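Lipase (Streptomyces rimosus, PDB 5MAL) hydrolyses triacylglycerols, other carboxylic esters and long-chain acyl-CoA thioesters as a secreted SGNH-family enzyme, favouring medium-length acyl chains. Local coordinates at residues 107-112 with 163-168; 122-127 with 136-141; 126-131 with 179-184; 172-177 with 183-188. All blocks are in the same frame, centred on the assembly; numbering follows the deposited sequence. Where two conformers were deposited one is given.

Contact 1: 107-112 with 163-168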
loop_
_atom_site.group_PDB
_atom_site.type_symbol
_atom_site.label_atom_id
_atom_site.label_comp_id
_atom_site.label_asym_id
_atom_site.label_seq_id
_atom_site.Cartn_x
_atom_site.Cartn_y
_atom_site.Cartn_z
ATOM N N LYS A 107 12.922 -5.829 13.298
ATOM C CA LYS A 107 12.966 -4.410 13.625
ATOM C C LYS A 107 11.752 -3.736 12.991
ATOM O O LYS A 107 11.077 -2.942 13.623
ATOM C CB LYS A 107 14.283 -3.785 13.148
ATOM C CG LYS A 107 14.326 -2.261 13.160
ATOM C CD LYS A 107 15.619 -1.742 12.547
ATOM C CE LYS A 107 15.567 -0.234 12.340
ATOM N NZ LYS A 107 16.808 0.288 11.686
ATOM N N ALA A 108 11.454 -4.100 11.749
ATOM C CA ALA A 108 10.296 -3.547 11.058
ATOM C C ALA A 108 9.017 -3.931 11.777
ATOM O O ALA A 108 8.107 -3.117 11.921
ATOM C CB ALA A 108 10.257 -4.027 9.601
ATOM N N ARG A 109 8.948 -5.174 12.241
ATOM C CA ARG A 109 7.730 -5.661 12.873
ATOM C C ARG A 109 7.533 -5.013 14.234
ATOM O O ARG A 109 6.403 -4.772 14.648
ATOM C CB ARG A 109 7.755 -7.180 13.010
ATOM C CG ARG A 109 7.597 -7.892 11.678
ATOM C CD ARG A 109 7.541 -9.378 11.888
ATOM N NE ARG A 109 6.310 -9.746 12.571
ATOM C CZ ARG A 109 6.096 -10.927 13.135
ATOM N NH1 ARG A 109 7.045 -11.859 13.110
ATOM N NH2 ARG A 109 4.936 -11.172 13.725
ATOM N N ALA A 110 8.632 -4.732 14.927
ATOM C CA ALA A 110 8.535 -3.997 16.183
ATOM C C ALA A 110 7.946 -2.621 15.907
ATOM O O ALA A 110 7.106 -2.138 16.664
ATOM C CB ALA A 110 9.889 -3.878 16.850
ATOM N N TYR A 111 8.380 -2.005 14.807
ATOM C CA TYR A 111 7.883 -0.692 14.422
ATOM C C TYR A 111 6.394 -0.732 14.165
ATOM O O TYR A 111 5.632 0.076 14.698
ATOM C CB TYR A 111 8.586 -0.170 13.173
ATOM C CG TYR A 111 8.320 1.302 12.948
ATOM C CD1 TYR A 111 7.117 1.743 12.396
ATOM C CD2 TYR A 111 9.265 2.251 13.301
ATOM C CE1 TYR A 111 6.872 3.092 12.202
ATOM C CE2 TYR A 111 9.032 3.599 13.100
ATOM C CZ TYR A 111 7.836 4.015 12.562
ATOM O OH TYR A 111 7.619 5.364 12.382
ATOM N N ILE A 112 5.997 -1.667 13.313
ATOM C CA ILE A 112 4.600 -1.864 12.979
ATOM C C ILE A 112 3.720 -2.034 14.202
ATOM O O ILE A 112 2.672 -1.397 14.318
ATOM C CB ILE A 112 4.434 -3.088 12.099
ATOM C CG1 ILE A 112 5.076 -2.834 10.733
ATOM C CG2 ILE A 112 2.972 -3.453 11.980
ATOM C CD1 ILE A 112 5.391 -4.103 9.955
ATOM N N ILE A 163 8.575 -11.904 6.257
ATOM C CA ILE A 163 7.992 -10.799 5.498
ATOM C C ILE A 163 6.475 -10.892 5.460
ATOM O O ILE A 163 5.783 -9.887 5.583
ATOM C CB ILE A 163 8.536 -10.784 4.070
ATOM C CG1 ILE A 163 9.935 -10.214 4.061
ATOM C CG2 ILE A 163 7.704 -9.935 3.159
ATOM C CD1 ILE A 163 10.801 -10.883 3.077
ATOM N N ASN A 164 5.949 -12.098 5.275
ATOM C CA ASN A 164 4.506 -12.297 5.338
ATOM C C ASN A 164 3.953 -11.863 6.691
ATOM O O ASN A 164 2.906 -11.237 6.772
ATOM C CB ASN A 164 4.145 -13.758 5.095
ATOM C CG ASN A 164 4.066 -14.105 3.624
ATOM O OD1 ASN A 164 4.369 -13.292 2.767
ATOM N ND2 ASN A 164 3.655 -15.319 3.339
ATOM N N ALA A 165 4.663 -12.233 7.751
ATOM C CA ALA A 165 4.239 -11.909 9.105
ATOM C C ALA A 165 4.198 -10.402 9.319
ATOM O O ALA A 165 3.301 -9.897 9.991
ATOM C CB ALA A 165 5.163 -12.580 10.127
ATOM N N ALA A 166 5.182 -9.701 8.759
ATOM C CA ALA A 166 5.215 -8.245 8.776
ATOM C C ALA A 166 3.970 -7.695 8.103
ATOM O O ALA A 166 3.343 -6.779 8.606
ATOM C CB ALA A 166 6.465 -7.725 8.085
ATOM N N ALA A 167 3.619 -8.255 6.951
ATOM C CA ALA A 167 2.390 -7.861 6.270
ATOM C C ALA A 167 1.187 -8.135 7.158
ATOM O O ALA A 167 0.321 -7.274 7.327
ATOM C CB ALA A 167 2.247 -8.606 4.959
ATOM N N ASP A 168 1.135 -9.341 7.723
ATOM C CA ASP A 168 0.046 -9.698 8.621
ATOM C C ASP A 168 -0.041 -8.693 9.762
ATOM O O ASP A 168 -1.127 -8.202 10.089
ATOM C CB ASP A 168 0.230 -11.115 9.170
ATOM C CG ASP A 168 -0.063 -12.186 8.138
ATOM O OD1 ASP A 168 -0.523 -11.836 7.036
ATOM O OD2 ASP A 168 0.151 -13.383 8.444
#
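Arg109 lies across the neighbouring helix, with its flat guanidinium group resting face-on over the methyl of Ala165. Ala165 CB sits over the centre of the group, 3.5 Å above its plane, and approaches Arg109 CZ to 3.6 Å. The touch here is van der Waals packing of a charged group on a methyl. Its polar atoms work elsewhere: Arg109 NE makes a salt bridge with Asp169, one helical turn beyond Ala165, which should fix the rotation of the group over the methyl. A bend at chi3 (68°) turns the end of the otherwise extended chain. Before that bend the aliphatic part runs over Ala166, where Arg109 CG is 3.8 Å from Ala166 CA and equally far from its CB.

The two segments belong to helix 98-130 and helix 159-180, which run almost parallel here, their axes 9.6 Å apart at an angle of 7°. In the alpha/beta/alpha fold of this hydrolase family, both helices lead into strands of the central parallel sheet. The small side chains of Ala165 and Ala166 let the backbones come close, with Arg109 CA 5.5 Å from Ala166 CA.

One turn after the arginine, Ile112 enters on the buried side. Its CG1 branch stands anti to the carbonyl carbon (chi1 -67°) and carries CD1 to within 3.6 Å of the carbonyl oxygen Ala166 O, with the methyl Ala166 CB a little farther off. Phe86 of helix 86-96 packs against both Ile112 and Ala166, and Ile112 also touches Ile170 and Val173 farther along helix 159-180.

Contact 2: 122-127 with 136-141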
loop_
_atom_site.group_PDB
_atom_site.type_symbol
_atom_site.label_atom_id
_atom_site.label_comp_id
_atom_site.label_asym_id
_atom_site.label_seq_id
_atom_site.Cartn_x
_atom_site.Cartn_y
_atom_site.Cartn_z
ATOM N N GLN A 122 -2.378 9.879 13.526
ATOM C CA GLN A 122 -2.044 11.223 13.077
ATOM C C GLN A 122 -2.696 11.523 11.744
ATOM O O GLN A 122 -3.331 12.566 11.563
ATOM C CB GLN A 122 -0.532 11.400 12.966
ATOM C CG GLN A 122 0.154 11.592 14.291
ATOM C CD GLN A 122 1.618 11.898 14.121
ATOM O OE1 GLN A 122 2.371 11.105 13.543
ATOM N NE2 GLN A 122 2.033 13.065 14.592
ATOM N N VAL A 123 -2.542 10.591 10.808
ATOM C CA VAL A 123 -3.127 10.774 9.498
ATOM C C VAL A 123 -4.641 10.675 9.592
ATOM O O VAL A 123 -5.359 11.493 9.010
ATOM C CB VAL A 123 -2.601 9.732 8.496
ATOM C CG1 VAL A 123 -3.314 9.889 7.155
ATOM C CG2 VAL A 123 -1.099 9.877 8.326
ATOM N N TYR A 124 -5.132 9.671 10.310
ATOM C CA TYR A 124 -6.568 9.405 10.280
ATOM C C TYR A 124 -7.322 10.537 10.988
ATOM O O TYR A 124 -8.432 10.886 10.588
ATOM C CB TYR A 124 -6.909 8.062 10.922
ATOM C CG TYR A 124 -6.333 6.837 10.231
ATOM C CD1 TYR A 124 -5.643 6.929 9.022
ATOM C CD2 TYR A 124 -6.501 5.580 10.794
ATOM C CE1 TYR A 124 -5.113 5.781 8.414
ATOM C CE2 TYR A 124 -5.990 4.453 10.211
ATOM C CZ TYR A 124 -5.307 4.548 9.027
ATOM O OH TYR A 124 -4.816 3.385 8.502
ATOM N N ASP A 125 -6.714 11.103 12.032
ATOM C CA ASP A 125 -7.289 12.268 12.708
ATOM C C ASP A 125 -7.443 13.428 11.735
ATOM O O ASP A 125 -8.429 14.177 11.776
ATOM C CB ASP A 125 -6.412 12.732 13.873
ATOM C CG ASP A 125 -6.554 11.875 15.099
ATOM O OD1 ASP A 125 -7.519 11.088 15.199
ATOM O OD2 ASP A 125 -5.689 12.010 15.984
ATOM N N ALA A 126 -6.437 13.606 10.889
ATOM C CA ALA A 126 -6.480 14.681 9.913
ATOM C C ALA A 126 -7.640 14.440 8.951
ATOM O O ALA A 126 -8.415 15.344 8.653
ATOM C CB ALA A 126 -5.176 14.782 9.186
ATOM N N ILE A 127 -7.779 13.205 8.488
ATOM C CA ILE A 127 -8.898 12.869 7.611
ATOM C C ILE A 127 -10.236 13.072 8.323
ATOM O O ILE A 127 -11.189 13.610 7.740
ATOM C CB ILE A 127 -8.776 11.423 7.100
ATOM C CG1 ILE A 127 -7.591 11.324 6.144
ATOM C CG2 ILE A 127 -10.050 11.004 6.399
ATOM C CD1 ILE A 127 -7.095 9.907 5.907
ATOM N N VAL A 136 -14.191 6.649 3.788
ATOM C CA VAL A 136 -12.752 6.463 3.809
ATOM C C VAL A 136 -12.414 4.994 3.717
ATOM O O VAL A 136 -12.933 4.180 4.478
ATOM C CB VAL A 136 -12.137 7.079 5.074
ATOM C CG1 VAL A 136 -10.643 6.940 5.071
ATOM C CG2 VAL A 136 -12.498 8.554 5.156
ATOM N N VAL A 137 -11.566 4.651 2.755
ATOM C CA VAL A 137 -11.168 3.267 2.587
ATOM C C VAL A 137 -9.673 3.152 2.803
ATOM O O VAL A 137 -8.874 3.681 2.017
ATOM C CB VAL A 137 -11.503 2.729 1.191
ATOM C CG1 VAL A 137 -11.269 1.213 1.155
ATOM C CG2 VAL A 137 -12.926 3.074 0.806
ATOM N N VAL A 138 -9.293 2.464 3.866
ATOM C CA VAL A 138 -7.887 2.149 4.081
ATOM C C VAL A 138 -7.623 0.783 3.479
ATOM O O VAL A 138 -8.323 -0.179 3.778
ATOM C CB VAL A 138 -7.517 2.135 5.560
ATOM C CG1 VAL A 138 -6.028 1.839 5.699
ATOM C CG2 VAL A 138 -7.868 3.463 6.200
ATOM N N LEU A 139 -6.646 0.696 2.593
ATOM C CA LEU A 139 -6.341 -0.576 1.985
ATOM C C LEU A 139 -5.062 -1.101 2.604
ATOM O O LEU A 139 -4.152 -0.333 2.922
ATOM C CB LEU A 139 -6.211 -0.437 0.481
ATOM C CG LEU A 139 -7.532 -0.166 -0.247
ATOM C CD1 LEU A 139 -7.853 1.319 -0.359
ATOM C CD2 LEU A 139 -7.480 -0.797 -1.625
ATOM N N GLY A 140 -5.007 -2.405 2.814
ATOM C CA GLY A 140 -3.827 -3.009 3.399
ATOM C C GLY A 140 -2.753 -3.318 2.363
ATOM O O GLY A 140 -2.800 -2.838 1.223
ATOM N N TYR A 141 -1.772 -4.107 2.780
ATOM C CA TYR A 141 -0.722 -4.581 1.894
ATOM C C TYR A 141 -0.911 -6.069 1.711
ATOM O O TYR A 141 -1.480 -6.736 2.568
ATOM C CB TYR A 141 0.665 -4.286 2.468
ATOM C CG TYR A 141 0.938 -2.826 2.697
ATOM C CD1 TYR A 141 1.498 -2.044 1.704
ATOM C CD2 TYR A 141 0.625 -2.225 3.916
ATOM C CE1 TYR A 141 1.749 -0.691 1.908
ATOM C CE2 TYR A 141 0.870 -0.880 4.135
ATOM C CZ TYR A 141 1.438 -0.117 3.137
ATOM O OH TYR A 141 1.691 1.219 3.331
#
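With CG anti to the carbonyl carbon (chi1 -63°), the long side chain of Tyr124 reaches out from its helix until its phenol end meets Val138. Val138 comes from the opposite direction and spreads both methyls at that end. CG1, anti to the valine's own backbone N (chi1 -178°), lies 3.4 Å from Tyr124 OH. The other methyl, Val138 CG2, stands 4.0 Å from the ring carbon Tyr124 CZ, approaching the ring obliquely. The hydroxyl thus has a hydrocarbon neighbour across this contact.

A turn farther along the helix, Ile127 makes the second meeting, with Val136. Here a single pair of branch methyls does the touching: Ile127 CG2 and Val136 CG2 are 3.7 Å apart, and the two side chains run at a slant to each other. Val136 and Val138, two residues apart on an extended strand, point to the same side of the sheet, toward the helix.

All four residues are buried. Helices 86-96 and 98-130 connect strand 74-78 to its parallel neighbour 135-139, a beta-alpha-beta crossover whose second helix makes this contact. Val138 also touches Ile77 of strand 74-78, while backbone bonds from Val136 and Val138 to Ala184 tie strand 135-139 to strand 184-186. Thr174 and Arg177 of helix 159-180 pack against Tyr124 beside the contact.

Contact 3: 126-131 with 179-184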
loop_
_atom_site.group_PDB
_atom_site.type_symbol
_atom_site.label_atom_id
_atom_site.label_comp_id
_atom_site.label_asym_id
_atom_site.label_seq_id
_atom_site.Cartn_x
_atom_site.Cartn_y
_atom_site.Cartn_z
ATOM N N ALA A 126 -6.437 13.606 10.889
ATOM C CA ALA A 126 -6.480 14.681 9.913
ATOM C C ALA A 126 -7.640 14.440 8.951
ATOM O O ALA A 126 -8.415 15.344 8.653
ATOM C CB ALA A 126 -5.176 14.782 9.186
ATOM N N ILE A 127 -7.779 13.205 8.488
ATOM C CA ILE A 127 -8.898 12.869 7.611
ATOM C C ILE A 127 -10.236 13.072 8.323
ATOM O O ILE A 127 -11.189 13.610 7.740
ATOM C CB ILE A 127 -8.776 11.423 7.100
ATOM C CG1 ILE A 127 -7.591 11.324 6.144
ATOM C CG2 ILE A 127 -10.050 11.004 6.399
ATOM C CD1 ILE A 127 -7.095 9.907 5.907
ATOM N N ASP A 128 -10.308 12.641 9.580
ATOM C CA ASP A 128 -11.505 12.844 10.400
ATOM C C ASP A 128 -11.960 14.288 10.397
ATOM O O ASP A 128 -13.142 14.591 10.232
ATOM C CB ASP A 128 -11.251 12.435 11.850
ATOM C CG ASP A 128 -11.279 10.939 12.065
ATOM O OD1 ASP A 128 -11.938 10.225 11.285
ATOM O OD2 ASP A 128 -10.643 10.485 13.041
ATOM N N SER A 129 -10.990 15.169 10.597
ATOM C CA SER A 129 -11.252 16.592 10.757
ATOM C C SER A 129 -11.604 17.253 9.433
ATOM O O SER A 129 -12.591 17.980 9.337
ATOM C CB SER A 129 -10.038 17.285 11.380
ATOM O OG SER A 129 -10.206 18.693 11.388
ATOM N N ARG A 130 -10.797 16.997 8.414
ATOM C CA ARG A 130 -10.963 17.709 7.151
ATOM C C ARG A 130 -12.108 17.215 6.291
ATOM O O ARG A 130 -12.753 17.997 5.590
ATOM C CB ARG A 130 -9.665 17.633 6.348
ATOM C CG ARG A 130 -8.472 18.167 7.121
ATOM C CD ARG A 130 -7.389 18.643 6.198
ATOM N NE ARG A 130 -6.087 18.640 6.857
ATOM C CZ ARG A 130 -4.965 19.056 6.285
ATOM N NH1 ARG A 130 -4.981 19.517 5.037
ATOM N NH2 ARG A 130 -3.828 19.014 6.964
ATOM N N ALA A 131 -12.352 15.915 6.335
ATOM C CA ALA A 131 -13.308 15.308 5.427
ATOM C C ALA A 131 -14.303 14.440 6.185
ATOM O O ALA A 131 -14.323 13.226 6.015
ATOM C CB ALA A 131 -12.570 14.500 4.379
ATOM N N ALA A 179 -10.758 0.916 11.651
ATOM C CA ALA A 179 -12.051 0.715 12.292
ATOM C C ALA A 179 -12.219 1.670 13.474
ATOM O O ALA A 179 -13.334 2.112 13.779
ATOM C CB ALA A 179 -12.193 -0.719 12.743
ATOM N N ASP A 180 -11.104 2.017 14.118
ATOM C CA ASP A 180 -11.147 2.907 15.277
ATOM C C ASP A 180 -11.498 4.342 14.904
ATOM O O ASP A 180 -11.846 5.145 15.768
ATOM C CB ASP A 180 -9.820 2.897 16.012
ATOM C CG ASP A 180 -10.001 3.007 17.501
ATOM O OD1 ASP A 180 -10.881 2.299 18.033
ATOM O OD2 ASP A 180 -9.280 3.808 18.119
ATOM N N HIS A 181 -11.403 4.663 13.615
ATOM C CA HIS A 181 -11.854 5.959 13.113
ATOM C C HIS A 181 -13.096 5.831 12.240
ATOM O O HIS A 181 -13.516 6.790 11.592
ATOM C CB HIS A 181 -10.747 6.639 12.319
ATOM C CG HIS A 181 -9.558 7.005 13.138
ATOM N ND1 HIS A 181 -9.239 8.313 13.431
ATOM C CD2 HIS A 181 -8.601 6.242 13.722
ATOM C CE1 HIS A 181 -8.140 8.340 14.161
ATOM N NE2 HIS A 181 -7.729 7.098 14.348
ATOM N N GLY A 182 -13.687 4.640 12.229
ATOM C CA GLY A 182 -14.878 4.390 11.449
ATOM C C GLY A 182 -14.587 4.314 9.965
ATOM O O GLY A 182 -15.489 4.486 9.141
ATOM N N PHE A 183 -13.325 4.059 9.623
ATOM C CA PHE A 183 -12.958 3.876 8.214
ATOM C C PHE A 183 -13.127 2.428 7.820
ATOM O O PHE A 183 -13.002 1.537 8.662
ATOM C CB PHE A 183 -11.515 4.279 7.938
ATOM C CG PHE A 183 -11.165 5.693 8.330
ATOM C CD1 PHE A 183 -12.143 6.663 8.481
ATOM C CD2 PHE A 183 -9.838 6.049 8.495
ATOM C CE1 PHE A 183 -11.793 7.965 8.825
ATOM C CE2 PHE A 183 -9.483 7.334 8.845
ATOM C CZ PHE A 183 -10.469 8.302 9.004
ATOM N N ALA A 184 -13.415 2.195 6.544
ATOM C CA ALA A 184 -13.411 0.847 6.010
ATOM C C ALA A 184 -11.971 0.402 5.851
ATOM O O ALA A 184 -11.096 1.225 5.578
ATOM C CB ALA A 184 -14.126 0.779 4.683
#
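Across from the last turn of helix 98-130, the chain leaves helix 159-180 through a tight turn, bringing His181 CA to 7.4 Å from Asp128 CA. From there Asp128 and His181 reach across to each other at about a right angle and join through a hydrogen bond. His181 ND1 donates to Asp128 OD2 over 2.6 Å, and the bond is nearly straight, 166° at the hydrogen. The acceptor lies close to the plane of the imidazole, at its edge; the nitrogen meets the carboxylate on its syn side but 26° out of the carboxylate plane. His181 NE2 is bonded in turn to Asp121 OD1, so the ring is held at both nitrogens between two acids, an arrangement that probably favours the imidazolium form. This histidine is distinct from His216 of the active site.

The turn is a Schellman motif closing helix 159-180, with Gly182 as its C-prime residue at positive phi: Phe183 N bonds to Ala178 O, and Gly182 N to Ala179 O. By reversing the chain it places Phe183 beneath His181, whose CB sits over the centre of the phenyl ring, 3.6 Å above the plane.

The far end of that ring points at the other helix. Asp128 OD1, the oxygen not used by the histidine, lies 3.3 Å from Phe183 CZ and as near to CE1, with carboxylate and ring planes 53° apart. On the buried side Ile127 brings its CG2 methyl obliquely to the same Phe183 CZ, at 3.8 Å. Tyr124 meets both His181 and Phe183 edge-to-face, while Val136 and Val138 of strand 135-139 also touch the phenyl.

Contact 4: 172-177 with 183-188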
loop_
_atom_site.group_PDB
_atom_site.type_symbol
_atom_site.label_atom_id
_atom_site.label_comp_id
_atom_site.label_asym_id
_atom_site.label_seq_id
_atom_site.Cartn_x
_atom_site.Cartn_y
_atom_site.Cartn_z
ATOM N N ALA A 172 -3.167 -6.144 10.436
ATOM C CA ALA A 172 -3.885 -6.213 11.706
ATOM C C ALA A 172 -3.893 -4.854 12.381
ATOM O O ALA A 172 -4.942 -4.380 12.793
ATOM C CB ALA A 172 -3.266 -7.261 12.628
ATOM N N VAL A 173 -2.728 -4.223 12.490
ATOM C CA VAL A 173 -2.631 -2.911 13.121
ATOM C C VAL A 173 -3.507 -1.902 12.388
ATOM O O VAL A 173 -4.241 -1.118 12.989
ATOM C CB VAL A 173 -1.181 -2.407 13.151
ATOM C CG1 VAL A 173 -1.130 -0.942 13.538
ATOM C CG2 VAL A 173 -0.357 -3.236 14.132
ATOM N N THR A 174 -3.456 -1.962 11.068
ATOM C CA THR A 174 -4.144 -0.981 10.249
ATOM C C THR A 174 -5.645 -1.207 10.216
ATOM O O THR A 174 -6.417 -0.244 10.236
ATOM C CB THR A 174 -3.581 -0.995 8.820
ATOM O OG1 THR A 174 -2.183 -0.734 8.887
ATOM C CG2 THR A 174 -4.218 0.094 7.995
ATOM N N ALA A 175 -6.079 -2.463 10.170
ATOM C CA ALA A 175 -7.510 -2.717 10.174
ATOM C C ALA A 175 -8.118 -2.191 11.470
ATOM O O ALA A 175 -9.170 -1.558 11.457
ATOM C CB ALA A 175 -7.805 -4.191 10.003
ATOM N N LYS A 176 -7.445 -2.424 12.587
ATOM C CA LYS A 176 -7.979 -1.931 13.864
ATOM C C LYS A 176 -7.915 -0.403 13.992
ATOM O O LYS A 176 -8.856 0.189 14.517
ATOM C CB LYS A 176 -7.281 -2.620 15.040
ATOM C CG LYS A 176 -7.214 -4.124 14.844
ATOM C CD LYS A 176 -6.978 -4.917 16.132
ATOM C CE LYS A 176 -6.081 -4.194 17.119
ATOM N NZ LYS A 176 -5.523 -5.175 18.099
ATOM N N ARG A 177 -6.848 0.235 13.507
ATOM C CA ARG A 177 -6.798 1.701 13.491
ATOM C C ARG A 177 -7.890 2.275 12.600
ATOM O O ARG A 177 -8.565 3.230 12.973
ATOM C CB ARG A 177 -5.443 2.229 13.000
ATOM C CG ARG A 177 -4.265 2.165 13.976
ATOM C CD ARG A 177 -4.486 2.973 15.253
ATOM N NE ARG A 177 -5.242 2.178 16.204
ATOM C CZ ARG A 177 -6.277 2.623 16.904
ATOM N NH1 ARG A 177 -6.686 3.883 16.785
ATOM N NH2 ARG A 177 -6.894 1.793 17.728
ATOM N N PHE A 183 -13.325 4.059 9.623
ATOM C CA PHE A 183 -12.958 3.876 8.214
ATOM C C PHE A 183 -13.127 2.428 7.820
ATOM O O PHE A 183 -13.002 1.537 8.662
ATOM C CB PHE A 183 -11.515 4.279 7.938
ATOM C CG PHE A 183 -11.165 5.693 8.330
ATOM C CD1 PHE A 183 -12.143 6.663 8.481
ATOM C CD2 PHE A 183 -9.838 6.049 8.495
ATOM C CE1 PHE A 183 -11.793 7.965 8.825
ATOM C CE2 PHE A 183 -9.483 7.334 8.845
ATOM C CZ PHE A 183 -10.469 8.302 9.004
ATOM N N ALA A 184 -13.415 2.195 6.544
ATOM C CA ALA A 184 -13.411 0.847 6.010
ATOM C C ALA A 184 -11.971 0.402 5.851
ATOM O O ALA A 184 -11.096 1.225 5.578
ATOM C CB ALA A 184 -14.126 0.779 4.683
ATOM N N PHE A 185 -11.733 -0.886 6.059
ATOM C CA PHE A 185 -10.450 -1.503 5.731
ATOM C C PHE A 185 -10.642 -2.482 4.592
ATOM O O PHE A 185 -11.558 -3.317 4.613
ATOM C CB PHE A 185 -9.848 -2.221 6.933
ATOM C CG PHE A 185 -8.528 -2.854 6.645
ATOM C CD1 PHE A 185 -7.384 -2.082 6.569
ATOM C CD2 PHE A 185 -8.432 -4.221 6.412
ATOM C CE1 PHE A 185 -6.151 -2.666 6.286
ATOM C CE2 PHE A 185 -7.209 -4.804 6.136
ATOM C CZ PHE A 185 -6.067 -4.014 6.078
ATOM N N GLY A 186 -9.782 -2.378 3.591
ATOM C CA GLY A 186 -9.824 -3.271 2.456
ATOM C C GLY A 186 -8.645 -4.219 2.544
ATOM O O GLY A 186 -7.482 -3.824 2.386
ATOM N N ASP A 187 -8.946 -5.475 2.839
ATOM C CA ASP A 187 -7.919 -6.504 2.945
ATOM C C ASP A 187 -7.581 -7.016 1.552
ATOM O O ASP A 187 -8.386 -7.703 0.925
ATOM C CB ASP A 187 -8.413 -7.645 3.835
ATOM C CG ASP A 187 -7.410 -8.775 3.956
ATOM O OD1 ASP A 187 -6.278 -8.648 3.445
ATOM O OD2 ASP A 187 -7.760 -9.795 4.588
ATOM N N VAL A 188 -6.392 -6.705 1.057
ATOM C CA VAL A 188 -6.108 -7.084 -0.323
ATOM C C VAL A 188 -5.622 -8.525 -0.445
ATOM O O VAL A 188 -5.418 -9.016 -1.548
ATOM C CB VAL A 188 -5.089 -6.131 -0.979
ATOM C CG1 VAL A 188 -5.696 -4.727 -1.087
ATOM C CG2 VAL A 188 -3.761 -6.114 -0.223
#
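One face of the Phe185 ring is covered by the methyl of Ala175, whose CB stands 3.6 Å above the plane and offset toward the rim. It forms a CH-pi contact, with Ala175 CB 3.8 Å from the centroid of the Phe185 ring and 17° off the normal. Beside it, Thr174 comes up obliquely to the ring, its side chain at about a right angle to that of the phenylalanine.

This is the second half of a beta-alpha-beta crossover: helix 159-180 packs on strand 184-186, an edge strand of the parallel sheet, into which the chain runs directly after the helix. Phe185 packs between them. Its CG is anti to the backbone N (chi1 -179°), and the ring lies flat against the helix, close enough for the backbone to join the contact, with Phe185 CD1 3.7 Å from Ala175 CA. Such a close approach, with the alpha carbons of Ala175 and Phe185 only 5.5 Å apart, suits the small side chain of the alanine.

Within the sheet, Gly186 bonds through its backbone to Val138 and Gly140, in and just after neighbouring strand 135-139. Farther along, Asp187 OD1 accepts from Asn189 N at the start of helix 189-192.

Thr174 divides its two branches: OG1 turns back to its own helix and bonds to Ile170 O, while CG2, anti to the backbone N, meets Phe185 CE1 at 3.8 Å.

Contact 2 is the core of the set, wholly buried and largely apolar, with a tyrosine hydroxyl against a valine where helix 98-130 packs on strand 135-139. Contact 4 does the same for helix 159-180 and edge strand 184-186, but through an aromatic face and only partly buried. Contacts 1 and 3 are also partly buried, contact 3 farther from the chain's centre. Contact 1 joins the two helices side by side, alanines under an arginine; contact 3 ties the end of helix 98-130 to the turn after helix 159-180 through a histidine-carboxylate bond. Ile127 serves contacts 2 and 3, and backbone bonds from Val138 to Ala184 and Gly186 connect contacts 2 and 4.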